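CaaX farnesyltransferase beta subunit Ram1 (Aspergillus fumigatus, PDB 4L9P) probably acts as the peptide-binding subunit of a zinc-dependent heterodimer that transfers a farnesyl group to a cysteine near the C-terminus of CaaX proteins. Local coordinates at residues Y119-L124 against I410-Q415; M154-L159 against V207-M212; E167-F172 against A211-E216; L268-E273 against E282-G287; S402-T407 against I482-E487. All coordinates share one frame; numbering follows the deposited sequence. Where two conformers were deposited one is given.

Interaction 1 (Y119-L124 against I410-Q415)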
# COMPACT_ATOMS: atom_id res chain seq x y z
N TYR B 119 18.16 21.79 14.46
CA TYR B 119 18.59 20.51 13.90
C TYR B 119 18.94 20.68 12.42
O TYR B 119 19.23 19.65 11.75
CB TYR B 119 17.46 19.46 14.01
CG TYR B 119 17.22 18.99 15.42
CD1 TYR B 119 18.11 18.08 16.05
CD2 TYR B 119 16.10 19.45 16.16
CE1 TYR B 119 17.88 17.64 17.36
CE2 TYR B 119 15.87 19.02 17.45
CZ TYR B 119 16.75 18.11 18.04
OH TYR B 119 16.53 17.67 19.34
N GLY B 120 18.96 21.90 11.90
CA GLY B 120 19.40 22.15 10.54
C GLY B 120 18.29 21.92 9.52
O GLY B 120 18.60 21.82 8.33
N ILE B 121 17.04 21.87 9.96
CA ILE B 121 15.94 21.44 9.06
C ILE B 121 15.03 22.64 8.73
O ILE B 121 14.70 23.46 9.63
CB ILE B 121 15.10 20.41 9.79
CG1 ILE B 121 15.98 19.20 10.15
CG2 ILE B 121 13.89 19.96 8.89
CD1 ILE B 121 15.27 18.15 11.01
N PRO B 122 14.69 22.86 7.48
CA PRO B 122 13.79 23.97 7.13
C PRO B 122 12.40 23.84 7.73
O PRO B 122 11.88 22.75 7.95
CB PRO B 122 13.76 23.96 5.59
CG PRO B 122 14.24 22.60 5.21
CD PRO B 122 15.06 22.03 6.32
N ALA B 123 11.77 24.97 7.95
CA ALA B 123 10.38 24.97 8.38
C ALA B 123 9.47 24.31 7.36
O ALA B 123 9.70 24.37 6.14
CB ALA B 123 9.92 26.46 8.51
N LEU B 124 8.37 23.80 7.86
CA LEU B 124 7.25 23.43 6.99
C LEU B 124 6.71 24.74 6.38
O LEU B 124 6.33 25.68 7.12
CB LEU B 124 6.19 22.71 7.81
CG LEU B 124 4.96 22.25 6.99
CD1 LEU B 124 5.32 21.20 5.92
CD2 LEU B 124 3.82 21.76 7.90
N ILE B 410 11.03 14.42 4.92
CA ILE B 410 9.88 15.21 4.49
C ILE B 410 10.20 16.70 4.41
O ILE B 410 9.95 17.34 3.36
CB ILE B 410 8.72 14.99 5.48
CG1 ILE B 410 8.21 13.51 5.42
CG2 ILE B 410 7.55 15.98 5.19
CD1 ILE B 410 7.30 13.15 6.58
N LEU B 411 10.77 17.26 5.48
CA LEU B 411 10.96 18.72 5.49
C LEU B 411 12.15 19.17 4.65
O LEU B 411 12.06 20.27 4.02
CB LEU B 411 11.09 19.24 6.93
CG LEU B 411 9.81 19.09 7.74
CD1 LEU B 411 10.06 19.57 9.24
CD2 LEU B 411 8.64 19.88 7.11
N SER B 412 13.25 18.42 4.67
CA SER B 412 14.45 18.83 3.91
C SER B 412 14.36 18.46 2.44
O SER B 412 14.89 19.20 1.58
CB SER B 412 15.74 18.25 4.48
OG SER B 412 15.96 18.69 5.82
N CYS B 413 13.67 17.32 2.11
CA CYS B 413 13.77 16.78 0.76
C CYS B 413 12.48 16.80 -0.02
O CYS B 413 12.52 16.75 -1.28
CB CYS B 413 14.27 15.33 0.75
SG CYS B 413 15.94 15.16 1.41
N CYS B 414 11.31 16.85 0.64
CA CYS B 414 10.04 16.65 -0.11
C CYS B 414 9.24 17.92 -0.27
O CYS B 414 8.14 17.87 -0.81
CB CYS B 414 9.16 15.60 0.58
SG CYS B 414 9.89 13.93 0.50
N GLN B 415 9.75 19.07 0.17
CA GLN B 415 9.01 20.30 -0.06
C GLN B 415 9.40 21.00 -1.36
O GLN B 415 10.59 21.21 -1.63
CB GLN B 415 9.25 21.31 1.08
CG GLN B 415 8.85 20.74 2.45
CD GLN B 415 8.78 21.89 3.47
OE1 GLN B 415 7.74 22.57 3.54
NE2 GLN B 415 9.83 22.07 4.22
O HOH W 1 18.07 20.50 5.86
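Leu411 packs against the loop 119-124 and meets Ile121 and Leu124 there. Its CB lies 3.5 Å from Ile121 CG2, tighter than usual for two carbons. The chi1 of Ile121 (-60°) sets CG1 beside the backbone N and leaves CG2, anti to that N, facing the helix. The other flank of Leu411 is met by Leu124. Leu411 CD2 touches Leu124 CD1 at 3.8 Å, and the two side chains cross at about a right angle. The Pro122 ring leans on the helix backbone, with CG 3.4 Å from Leu411 O. One residue on, Ser412 OG lies 3.5 Å from Pro122 CD. A water joins the same hydroxyl to the loop, 2.8 Å from Ser412 OG and 2.9 Å from Gly120 O.

The contact ties a loop leading into helix 126-135 to the C-terminal end of helix 403-413, within the alpha-alpha toroid fold of the prenyltransferase beta subunits. Leu441 of helix 431-444 packs against Leu411 as well.

Gln415, just past the helix, folds its amide back over the contact. NE2 gives one straight bond to Ala123 O (3.0 Å, 172°), which it meets from 39° above the carbonyl plane. It gives a second to Leu411 O (2.9 Å), in the carbonyl plane and on a lone pair. Both acceptors lie in the amide plane, so the rotation of the amide is fixed. At its other end, OE1 is hydrogen-bonded to His129 NE2 and to Gln125 N.

Interaction 2 (M154-L159 against V207-M212)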
# COMPACT_ATOMS: atom_id res chain seq x y z
N MET B 154 -8.96 13.32 -5.53
CA MET B 154 -8.39 14.69 -5.52
C MET B 154 -9.10 15.58 -4.49
O MET B 154 -8.47 16.48 -3.90
CB MET B 154 -8.46 15.32 -6.93
CG MET B 154 -7.79 14.40 -7.95
SD MET B 154 -8.18 14.78 -9.65
CE MET B 154 -7.40 16.29 -9.51
N VAL B 155 -10.39 15.32 -4.28
CA VAL B 155 -11.11 16.05 -3.21
C VAL B 155 -10.58 15.62 -1.84
O VAL B 155 -10.21 16.47 -1.02
CB VAL B 155 -12.64 15.79 -3.29
CG1 VAL B 155 -13.31 16.47 -2.08
CG2 VAL B 155 -13.18 16.35 -4.62
N TYR B 156 -10.46 14.32 -1.61
CA TYR B 156 -9.97 13.82 -0.34
C TYR B 156 -8.55 14.31 -0.05
O TYR B 156 -8.28 14.76 1.07
CB TYR B 156 -10.02 12.28 -0.33
CG TYR B 156 -9.22 11.74 0.84
CD1 TYR B 156 -9.67 11.84 2.20
CD2 TYR B 156 -7.97 11.14 0.59
CE1 TYR B 156 -8.82 11.38 3.27
CE2 TYR B 156 -7.14 10.70 1.64
CZ TYR B 156 -7.60 10.80 2.97
OH TYR B 156 -6.80 10.35 3.98
N TRP B 157 -7.62 14.16 -1.00
CA TRP B 157 -6.21 14.51 -0.71
C TRP B 157 -6.11 15.98 -0.34
O TRP B 157 -5.34 16.38 0.58
CB TRP B 157 -5.31 14.28 -1.96
CG TRP B 157 -5.21 12.81 -2.30
CD1 TRP B 157 -5.14 11.75 -1.42
CD2 TRP B 157 -5.11 12.25 -3.61
NE1 TRP B 157 -5.06 10.57 -2.13
CE2 TRP B 157 -5.04 10.85 -3.46
CE3 TRP B 157 -5.10 12.81 -4.91
CZ2 TRP B 157 -4.96 9.99 -4.57
CZ3 TRP B 157 -5.02 11.95 -6.02
CH2 TRP B 157 -4.95 10.56 -5.82
N ALA B 158 -6.84 16.84 -1.05
CA ALA B 158 -6.77 18.30 -0.76
C ALA B 158 -7.43 18.58 0.60
O ALA B 158 -6.85 19.34 1.41
CB ALA B 158 -7.44 19.08 -1.88
N LEU B 159 -8.62 18.03 0.88
CA LEU B 159 -9.23 18.33 2.20
C LEU B 159 -8.36 17.79 3.34
O LEU B 159 -8.24 18.47 4.37
CB LEU B 159 -10.62 17.70 2.29
CG LEU B 159 -11.66 18.32 1.36
CD1 LEU B 159 -12.94 17.47 1.41
CD2 LEU B 159 -11.93 19.82 1.79
N VAL B 207 -16.43 9.13 1.31
CA VAL B 207 -16.84 9.07 2.71
C VAL B 207 -15.91 9.83 3.63
O VAL B 207 -16.37 10.51 4.55
CB VAL B 207 -16.99 7.59 3.16
CG1 VAL B 207 -17.20 7.46 4.68
CG2 VAL B 207 -18.18 6.96 2.43
N LEU B 208 -14.61 9.72 3.40
CA LEU B 208 -13.66 10.46 4.24
C LEU B 208 -13.80 11.96 4.01
O LEU B 208 -13.68 12.77 4.97
CB LEU B 208 -12.22 10.02 3.90
CG LEU B 208 -11.85 8.62 4.39
CD1 LEU B 208 -10.36 8.37 4.22
CD2 LEU B 208 -12.30 8.25 5.79
N SER B 209 -14.06 12.36 2.76
CA SER B 209 -14.30 13.79 2.49
C SER B 209 -15.53 14.30 3.22
O SER B 209 -15.54 15.41 3.77
CB SER B 209 -14.45 14.03 0.98
OG SER B 209 -13.23 13.73 0.27
N ILE B 210 -16.62 13.53 3.14
CA ILE B 210 -17.84 13.89 3.84
C ILE B 210 -17.61 13.96 5.33
O ILE B 210 -18.14 14.88 5.99
CB ILE B 210 -18.94 12.85 3.44
CG1 ILE B 210 -19.41 13.15 2.01
CG2 ILE B 210 -20.11 12.86 4.44
CD1 ILE B 210 -20.23 12.00 1.41
N ALA B 211 -16.82 13.02 5.88
CA ALA B 211 -16.52 13.05 7.30
C ALA B 211 -15.78 14.34 7.67
O ALA B 211 -16.04 14.96 8.70
CB ALA B 211 -15.70 11.81 7.72
N MET B 212 -14.84 14.74 6.83
CA MET B 212 -14.02 15.94 7.17
C MET B 212 -14.88 17.20 7.12
O MET B 212 -14.78 18.06 8.01
CB MET B 212 -12.77 16.09 6.24
CG MET B 212 -11.70 15.16 6.63
SD MET B 212 -10.19 15.37 5.65
CE MET B 212 -10.68 14.45 4.13
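Tyr156 is at the centre of the tight part of this contact, between Ser209, Met212 and Leu208. Ser209 OG is 3.3 Å from Tyr156 CA, and the small serine lets the two helices close up here. That hydroxyl is bonded to Ala205 O, one turn back in its own helix. Met212 CE sits 3.4 Å from Tyr156 CD1, and the two side chains cross at about a right angle. The bend of the methionine at chi3 (-80°) turns the methyl toward the ring. The same methyl reaches Leu159 CB at 3.7 Å. Leu208 runs alongside Tyr156, pointing the same way, with its CD1 3.5 Å from Tyr156 CE1. The tyrosine CG is anti to the backbone N (chi1 167°), which lays the ring along the neighbouring helix. Its hydroxyl is hydrogen-bonded to Val499 O.

The two segments run in broadly the same direction, 39° apart, with axes 8.9 Å from each other. This is consistent with neighbouring helices of the inner layer of the alpha-alpha toroid. Trp153, on the same helix as Tyr156, lines the pocket of the bound farnesyl analogue.

The packing is looser on the other flank. Leu159 CD1 lies 3.8 Å from Ser209 CB. Val155 is only slightly covered, its CG1 3.6 Å from Ser209 OG. This flank is buried too: Phe180 of helix 173-183 and Leu44 of the alpha subunit both pack on Val155.

Interaction 3 (E167-F172 against A211-E216)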
# COMPACT_ATOMS: atom_id res chain seq x y z
N GLU B 167 -6.66 24.11 8.73
CA GLU B 167 -7.82 24.81 8.19
C GLU B 167 -9.13 24.24 8.66
O GLU B 167 -9.25 23.02 8.93
CB GLU B 167 -7.84 24.85 6.67
CG GLU B 167 -6.55 25.39 6.08
CD GLU B 167 -6.45 26.88 6.27
OE1 GLU B 167 -7.00 27.64 5.42
OE2 GLU B 167 -5.83 27.33 7.28
N ASP B 168 -10.14 25.11 8.70
CA ASP B 168 -11.50 24.66 8.95
C ASP B 168 -12.08 24.41 7.56
O ASP B 168 -12.16 25.33 6.80
CB ASP B 168 -12.28 25.80 9.64
CG ASP B 168 -13.73 25.51 9.82
OD1 ASP B 168 -14.26 24.50 9.37
OD2 ASP B 168 -14.38 26.36 10.44
N VAL B 169 -12.43 23.17 7.21
CA VAL B 169 -12.94 22.88 5.87
C VAL B 169 -14.48 22.81 5.82
O VAL B 169 -15.04 22.35 4.82
CB VAL B 169 -12.32 21.60 5.26
CG1 VAL B 169 -10.78 21.76 5.14
CG2 VAL B 169 -12.66 20.38 6.11
N THR B 170 -15.14 23.25 6.89
CA THR B 170 -16.62 23.35 6.94
C THR B 170 -17.16 24.08 5.73
O THR B 170 -18.23 23.75 5.24
CB THR B 170 -17.08 24.16 8.21
OG1 THR B 170 -16.64 23.43 9.35
CG2 THR B 170 -18.59 24.28 8.27
N ARG B 171 -16.47 25.11 5.26
CA ARG B 171 -17.02 25.91 4.18
C ARG B 171 -17.09 25.15 2.89
O ARG B 171 -17.73 25.62 1.98
CB ARG B 171 -16.24 27.19 3.96
CG ARG B 171 -14.76 26.94 3.56
CD ARG B 171 -14.07 28.31 3.51
NE ARG B 171 -12.61 28.21 3.45
CZ ARG B 171 -11.79 29.26 3.42
NH1 ARG B 171 -12.30 30.51 3.44
NH2 ARG B 171 -10.47 29.08 3.37
N PHE B 172 -16.47 23.96 2.80
CA PHE B 172 -16.57 23.13 1.60
C PHE B 172 -17.78 22.19 1.60
O PHE B 172 -17.93 21.42 0.64
CB PHE B 172 -15.29 22.29 1.39
CG PHE B 172 -14.14 23.12 0.87
CD1 PHE B 172 -14.05 23.47 -0.48
CD2 PHE B 172 -13.17 23.59 1.71
CE1 PHE B 172 -12.98 24.24 -0.97
CE2 PHE B 172 -12.12 24.38 1.22
CZ PHE B 172 -12.03 24.72 -0.10
N ALA B 211 -16.82 13.02 5.88
CA ALA B 211 -16.52 13.05 7.30
C ALA B 211 -15.78 14.34 7.67
O ALA B 211 -16.04 14.96 8.70
CB ALA B 211 -15.70 11.81 7.72
N MET B 212 -14.84 14.74 6.83
CA MET B 212 -14.02 15.94 7.17
C MET B 212 -14.88 17.20 7.12
O MET B 212 -14.78 18.06 8.01
CB MET B 212 -12.77 16.09 6.24
CG MET B 212 -11.70 15.16 6.63
SD MET B 212 -10.19 15.37 5.65
CE MET B 212 -10.68 14.45 4.13
N VAL B 213 -15.76 17.35 6.13
CA VAL B 213 -16.57 18.58 6.11
C VAL B 213 -17.68 18.53 7.13
O VAL B 213 -18.09 19.59 7.65
CB VAL B 213 -17.11 18.96 4.66
CG1 VAL B 213 -15.96 19.13 3.65
CG2 VAL B 213 -18.14 17.94 4.12
N GLY B 214 -18.19 17.34 7.42
CA GLY B 214 -19.23 17.17 8.44
C GLY B 214 -20.58 17.71 8.03
O GLY B 214 -20.81 18.12 6.87
N GLY B 215 -21.50 17.67 9.00
CA GLY B 215 -22.83 18.23 8.86
C GLY B 215 -23.83 17.19 8.41
O GLY B 215 -23.54 16.33 7.59
N GLU B 216 -25.07 17.35 8.89
CA GLU B 216 -26.13 16.40 8.57
C GLU B 216 -26.44 16.31 7.07
O GLU B 216 -26.71 15.22 6.55
CB GLU B 216 -27.40 16.76 9.37
CG GLU B 216 -28.59 15.90 9.16
CD GLU B 216 -29.78 16.33 10.05
OE1 GLU B 216 -29.59 17.25 10.90
OE2 GLU B 216 -30.89 15.76 9.90
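Phe172 meets Val213 through its CB rather than its ring, with Phe172 CB 3.9 Å from Val213 CG1. The ring leads away from helix 200-213. At its edge, in the ring plane, lies Val169 O. Leu137, Tyr134 and, from the alpha subunit, Leu44 touch this side chain. The second flat group is the carboxylate of Asp168, which turns back on its own loop. Its OD1 takes the hydroxyl of Thr170 on the syn lone pair, with OD1 and Thr170 OG1 2.6 Å apart. The backbone N of Thr170 comes to Asp168 OD1 from above the carboxylate plane, at 2.9 Å. This second bond makes an Asx turn.

Across the contact, Val213 is the central residue. Its CG1 packs 3.5 Å from Val169 O, the carbonyl that accepts the hydrogen bond of Phe172 N. The chi1 of Val213 (-57°) sets CG1 anti to its own carbonyl carbon, where it meets both Val169 and Phe172. Val169 CG2 reaches back over the helix end, 3.7 Å from Met212 O, and lies 4.3 Å from Met212 CB.

The contact joins the loop before helix 173-183 to the C-terminal end of helix 200-213, within the alpha-alpha toroid. Arg173, just after the loop, is hydrogen-bonded to Val213 O. Between the two segments themselves the contact is van der Waals in nature. The polar groups of Asp168 and Thr170 are used within the loop, and Val169, Phe172 CB and Val213 make the apolar fit to the helix end.

Interaction 4 (L268-E273 against E282-G287)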
# COMPACT_ATOMS: atom_id res chain seq x y z
N LEU B 268 -23.26 -5.68 9.84
CA LEU B 268 -22.24 -6.70 9.69
C LEU B 268 -22.66 -7.86 8.79
O LEU B 268 -21.81 -8.40 8.04
CB LEU B 268 -21.87 -7.20 11.09
CG LEU B 268 -20.92 -8.34 11.19
CD1 LEU B 268 -19.59 -7.94 10.61
CD2 LEU B 268 -20.74 -8.75 12.71
N ALA B 269 -23.94 -8.25 8.85
CA ALA B 269 -24.37 -9.33 8.00
C ALA B 269 -24.32 -8.95 6.53
O ALA B 269 -24.59 -7.81 6.15
CB ALA B 269 -25.83 -9.67 8.29
N LEU B 270 -23.95 -9.90 5.69
CA LEU B 270 -24.08 -9.67 4.25
C LEU B 270 -25.54 -9.51 3.86
O LEU B 270 -26.43 -10.11 4.48
CB LEU B 270 -23.51 -10.86 3.48
CG LEU B 270 -21.97 -11.04 3.59
CD1 LEU B 270 -21.55 -12.45 3.05
CD2 LEU B 270 -21.21 -9.91 2.87
N PRO B 271 -25.81 -8.73 2.82
CA PRO B 271 -27.20 -8.69 2.29
C PRO B 271 -27.69 -10.12 2.04
O PRO B 271 -26.90 -11.03 1.67
CB PRO B 271 -27.04 -7.94 0.96
CG PRO B 271 -25.81 -7.08 1.19
CD PRO B 271 -24.89 -7.86 2.05
N PRO B 272 -29.01 -10.32 2.18
CA PRO B 272 -29.46 -11.71 2.03
C PRO B 272 -29.17 -12.29 0.62
O PRO B 272 -28.98 -13.53 0.49
CB PRO B 272 -30.94 -11.66 2.40
CG PRO B 272 -31.29 -10.26 2.62
CD PRO B 272 -30.04 -9.41 2.67
N GLU B 273 -29.03 -11.43 -0.41
CA GLU B 273 -28.71 -11.89 -1.79
C GLU B 273 -27.27 -11.93 -2.21
O GLU B 273 -26.95 -12.20 -3.36
CB GLU B 273 -29.41 -10.98 -2.79
CG GLU B 273 -30.91 -11.02 -2.64
CD GLU B 273 -31.43 -12.39 -2.90
OE1 GLU B 273 -31.09 -12.94 -3.98
OE2 GLU B 273 -32.19 -12.91 -2.04
N GLU B 282 -21.27 -15.42 5.94
CA GLU B 282 -22.48 -14.77 6.46
C GLU B 282 -22.31 -13.29 6.69
O GLU B 282 -23.31 -12.57 6.63
CB GLU B 282 -22.90 -15.42 7.80
CG GLU B 282 -23.36 -16.86 7.68
CD GLU B 282 -23.72 -17.40 9.04
OE1 GLU B 282 -22.78 -17.83 9.75
OE2 GLU B 282 -24.93 -17.36 9.42
N THR B 283 -21.07 -12.81 6.97
CA THR B 283 -20.89 -11.42 7.31
C THR B 283 -19.74 -10.86 6.49
O THR B 283 -18.98 -11.60 5.83
CB THR B 283 -20.48 -11.25 8.78
OG1 THR B 283 -19.15 -11.76 8.96
CG2 THR B 283 -21.47 -11.99 9.78
N PHE B 284 -19.65 -9.55 6.55
CA PHE B 284 -18.57 -8.86 5.78
C PHE B 284 -17.19 -9.27 6.24
O PHE B 284 -16.22 -9.19 5.44
CB PHE B 284 -18.73 -7.35 5.90
CG PHE B 284 -19.75 -6.79 4.94
CD1 PHE B 284 -21.11 -6.77 5.25
CD2 PHE B 284 -19.36 -6.35 3.68
CE1 PHE B 284 -22.06 -6.26 4.32
CE2 PHE B 284 -20.29 -5.83 2.79
CZ PHE B 284 -21.63 -5.80 3.09
N THR B 285 -17.06 -9.71 7.50
CA THR B 285 -15.72 -10.01 8.05
C THR B 285 -15.39 -11.50 8.01
O THR B 285 -14.28 -11.90 8.31
CB THR B 285 -15.58 -9.44 9.48
OG1 THR B 285 -16.60 -10.04 10.31
CG2 THR B 285 -15.71 -7.90 9.48
N ASP B 286 -16.36 -12.33 7.64
CA ASP B 286 -16.12 -13.79 7.57
C ASP B 286 -15.05 -14.10 6.56
O ASP B 286 -15.14 -13.69 5.41
CB ASP B 286 -17.41 -14.47 7.18
CG ASP B 286 -18.28 -14.84 8.34
OD1 ASP B 286 -17.82 -14.80 9.48
OD2 ASP B 286 -19.46 -15.21 8.06
N GLY B 287 -13.99 -14.80 6.99
CA GLY B 287 -12.91 -15.23 6.11
C GLY B 287 -11.93 -14.09 5.85
O GLY B 287 -10.91 -14.31 5.18
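Phe284 N and Leu268 O form one of two backbone hydrogen bonds that join these segments, 2.9 Å long and nearly in line with the carbonyl. The other runs from Leu270 N to Glu282 O, also 2.9 Å, with the donor tilted from the carbonyl plane. Between them Ala269 and Thr283 stand as a non-hydrogen-bonded antiparallel pair, a single bridge with CA atoms 4.1 Å apart.

The segment 282-287 is braced from within. Asp286 OD2 accepts from Glu282 N at 2.8 Å, on its anti lone pair. It also accepts from Thr283 N at 3.1 Å, from well above the carboxylate plane. Thr283 OG1, held between its backbone N and carbonyl carbon (chi1 69°), takes Thr285 N in an ST turn.

Packing surrounds these bonds. Leu270 CD2 sits over the centre of the Phe284 ring, 3.8 Å from the centroid and 5° off the normal, a CH-pi contact. Leu268 O lies at the ring edge, in plane. Pro271 CD comes to 4.0 Å from Phe284 CE1. Trp228 and His261 also meet this ring, and Trp228 NE1 is bonded to Ala269 O. On the outer side Leu268 covers the two threonines, with its CG against Thr283 CB and its CD1 near Thr285 OG1.

The arrangement is an isolated beta bridge that closes a long connection between helices 251-263 and 288-293 of the alpha-alpha toroid. A type I beta turn begins at Thr283, within the bridge, and runs to Asp286, leading toward the second helix, far from the zinc and the bound ligand.

Interaction 5 (S402-T407 against I482-E487)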
# COMPACT_ATOMS: atom_id res chain seq x y z
N SER B 402 13.01 5.62 13.04
CA SER B 402 13.61 6.93 13.30
C SER B 402 12.67 8.05 12.91
O SER B 402 12.53 8.39 11.72
CB SER B 402 14.96 7.06 12.53
OG SER B 402 15.45 8.39 12.72
N ARG B 403 12.07 8.70 13.91
CA ARG B 403 11.26 9.88 13.63
C ARG B 403 12.10 11.03 13.07
O ARG B 403 11.66 11.77 12.19
CB ARG B 403 10.50 10.33 14.90
CG ARG B 403 9.38 9.36 15.33
CD ARG B 403 8.54 9.99 16.56
NE ARG B 403 9.32 10.28 17.72
CZ ARG B 403 9.38 11.46 18.31
NH1 ARG B 403 8.62 12.53 17.92
NH2 ARG B 403 10.15 11.55 19.38
N GLU B 404 13.34 11.14 13.55
CA GLU B 404 14.24 12.17 13.05
C GLU B 404 14.44 11.96 11.54
O GLU B 404 14.36 12.91 10.78
CB GLU B 404 15.61 12.06 13.76
CG GLU B 404 16.65 12.99 13.12
CD GLU B 404 17.99 13.07 13.83
OE1 GLU B 404 18.20 12.29 14.78
OE2 GLU B 404 18.77 13.99 13.47
N GLY B 405 14.80 10.73 11.15
CA GLY B 405 15.04 10.48 9.72
C GLY B 405 13.85 10.81 8.84
O GLY B 405 13.97 11.48 7.80
N LEU B 406 12.66 10.40 9.28
CA LEU B 406 11.49 10.65 8.45
C LEU B 406 11.20 12.13 8.33
O LEU B 406 10.81 12.64 7.28
CB LEU B 406 10.29 9.88 9.02
CG LEU B 406 9.03 10.04 8.20
CD1 LEU B 406 9.24 9.52 6.78
CD2 LEU B 406 7.80 9.37 8.90
N THR B 407 11.37 12.82 9.48
CA THR B 407 11.11 14.24 9.51
C THR B 407 12.10 15.02 8.61
O THR B 407 11.71 15.93 7.87
CB THR B 407 11.23 14.76 10.93
OG1 THR B 407 10.23 14.10 11.72
CG2 THR B 407 10.90 16.25 10.97
N ILE B 482 13.66 11.22 18.71
CA ILE B 482 13.47 12.64 18.95
C ILE B 482 12.62 13.32 17.89
O ILE B 482 12.47 12.84 16.72
CB ILE B 482 14.81 13.40 19.04
CG1 ILE B 482 15.67 13.10 17.79
CG2 ILE B 482 15.53 13.07 20.35
CD1 ILE B 482 16.99 13.98 17.69
N GLY B 483 12.02 14.42 18.32
CA GLY B 483 11.19 15.22 17.45
C GLY B 483 11.99 16.40 16.96
O GLY B 483 12.29 17.33 17.72
N VAL B 484 12.36 16.37 15.67
CA VAL B 484 13.26 17.39 15.08
C VAL B 484 12.52 18.40 14.23
O VAL B 484 13.12 19.33 13.67
CB VAL B 484 14.45 16.76 14.30
CG1 VAL B 484 15.22 15.83 15.22
CG2 VAL B 484 13.95 15.94 13.06
N PHE B 485 11.20 18.25 14.13
CA PHE B 485 10.34 19.36 13.67
C PHE B 485 10.32 20.44 14.80
O PHE B 485 10.66 20.15 15.94
CB PHE B 485 8.91 18.82 13.43
CG PHE B 485 8.38 18.05 14.60
CD1 PHE B 485 7.70 18.70 15.64
CD2 PHE B 485 8.57 16.67 14.68
CE1 PHE B 485 7.28 17.99 16.79
CE2 PHE B 485 8.16 15.95 15.83
CZ PHE B 485 7.50 16.63 16.88
N THR B 486 9.85 21.61 14.44
CA THR B 486 9.58 22.62 15.51
C THR B 486 8.09 22.55 15.86
O THR B 486 7.24 22.01 15.09
CB THR B 486 9.86 24.05 15.03
OG1 THR B 486 8.83 24.46 14.11
CG2 THR B 486 11.27 24.19 14.45
N GLU B 487 7.69 23.13 17.00
CA GLU B 487 6.25 23.18 17.28
C GLU B 487 5.49 24.05 16.30
O GLU B 487 4.32 23.80 16.07
CB GLU B 487 6.02 23.63 18.74
CG GLU B 487 6.43 22.47 19.69
CD GLU B 487 5.49 21.30 19.53
OE1 GLU B 487 4.29 21.53 19.22
OE2 GLU B 487 5.96 20.14 19.70
O HOH W 2 14.42 9.82 16.02
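Arg403 lays one face of its guanidinium over the Ile482 peptide. Ile482 O stands above the centre of the group, 3.7 Å from Arg403 CZ, and NH2 is 3.4 Å from Ile482 C. The bend at chi3 (-59°) turns the group across that peptide. Glu404 lies alongside Ile482, pointing the same way, and Glu404 OE1 is 3.6 Å from Ile482 CD1. The aliphatic part of Glu404 crosses Val484, with CG 3.8 Å from Val484 CG1. The other valine methyl, CG2, sits 3.7 Å from Thr407 CB. Beyond it Thr407 CG2 approaches Phe485, reaching its N at 3.8 Å. That Phe485 N is buried and has no hydrogen-bond partner in the model.

A second shell holds these groups. Arg403 NE makes a salt bridge to Asp481, and its NH1 is hydrogen-bonded to Val444 O. Glu404 OE2 pairs with Arg408 one turn on. These two pairings probably offset the charges of Arg403 and Glu404. Thr407 OG1 is bonded to Arg403 O, which leaves CG2 turned to the loop. One water accepts from both Glu404 N (3.0 Å) and Ile482 N (3.1 Å). Ser402 is the N-cap of the helix, its OG taking Gly405 N.

The contact sets the first turn of helix 403-413 against the loop between strand 468-471 and helix 502-513. Helix 431-444 adjoins both sides, with Val444 touching Thr407 and Phe485, and the alpha subunit packs Ile341 on Ser402.

In the fold
Interactions 1 and 5 use the two ends of helix 403-413, and their centres are 10 Å apart. They touch where Ile121 CD1 meets Val484 CG2 at 3.3 Å. Interactions 2 and 3 share Ala211 and Met212 of helix 200-213, with centres 9 Å apart. Leu159 links them by packing on Val169, Phe172 and Val213. Interaction 2 comes near the bound farnesyl analogue, the Leu208 side chain about 8 Å away. The Gln415 side chain of interaction 1 is about 11 Å from that of the zinc ligand His433, and that of Tyr156 in interaction 2 is about 13 Å from the zinc. Interaction 4 stands apart, its centre 47 Å from that of interaction 1, across the chain's centre.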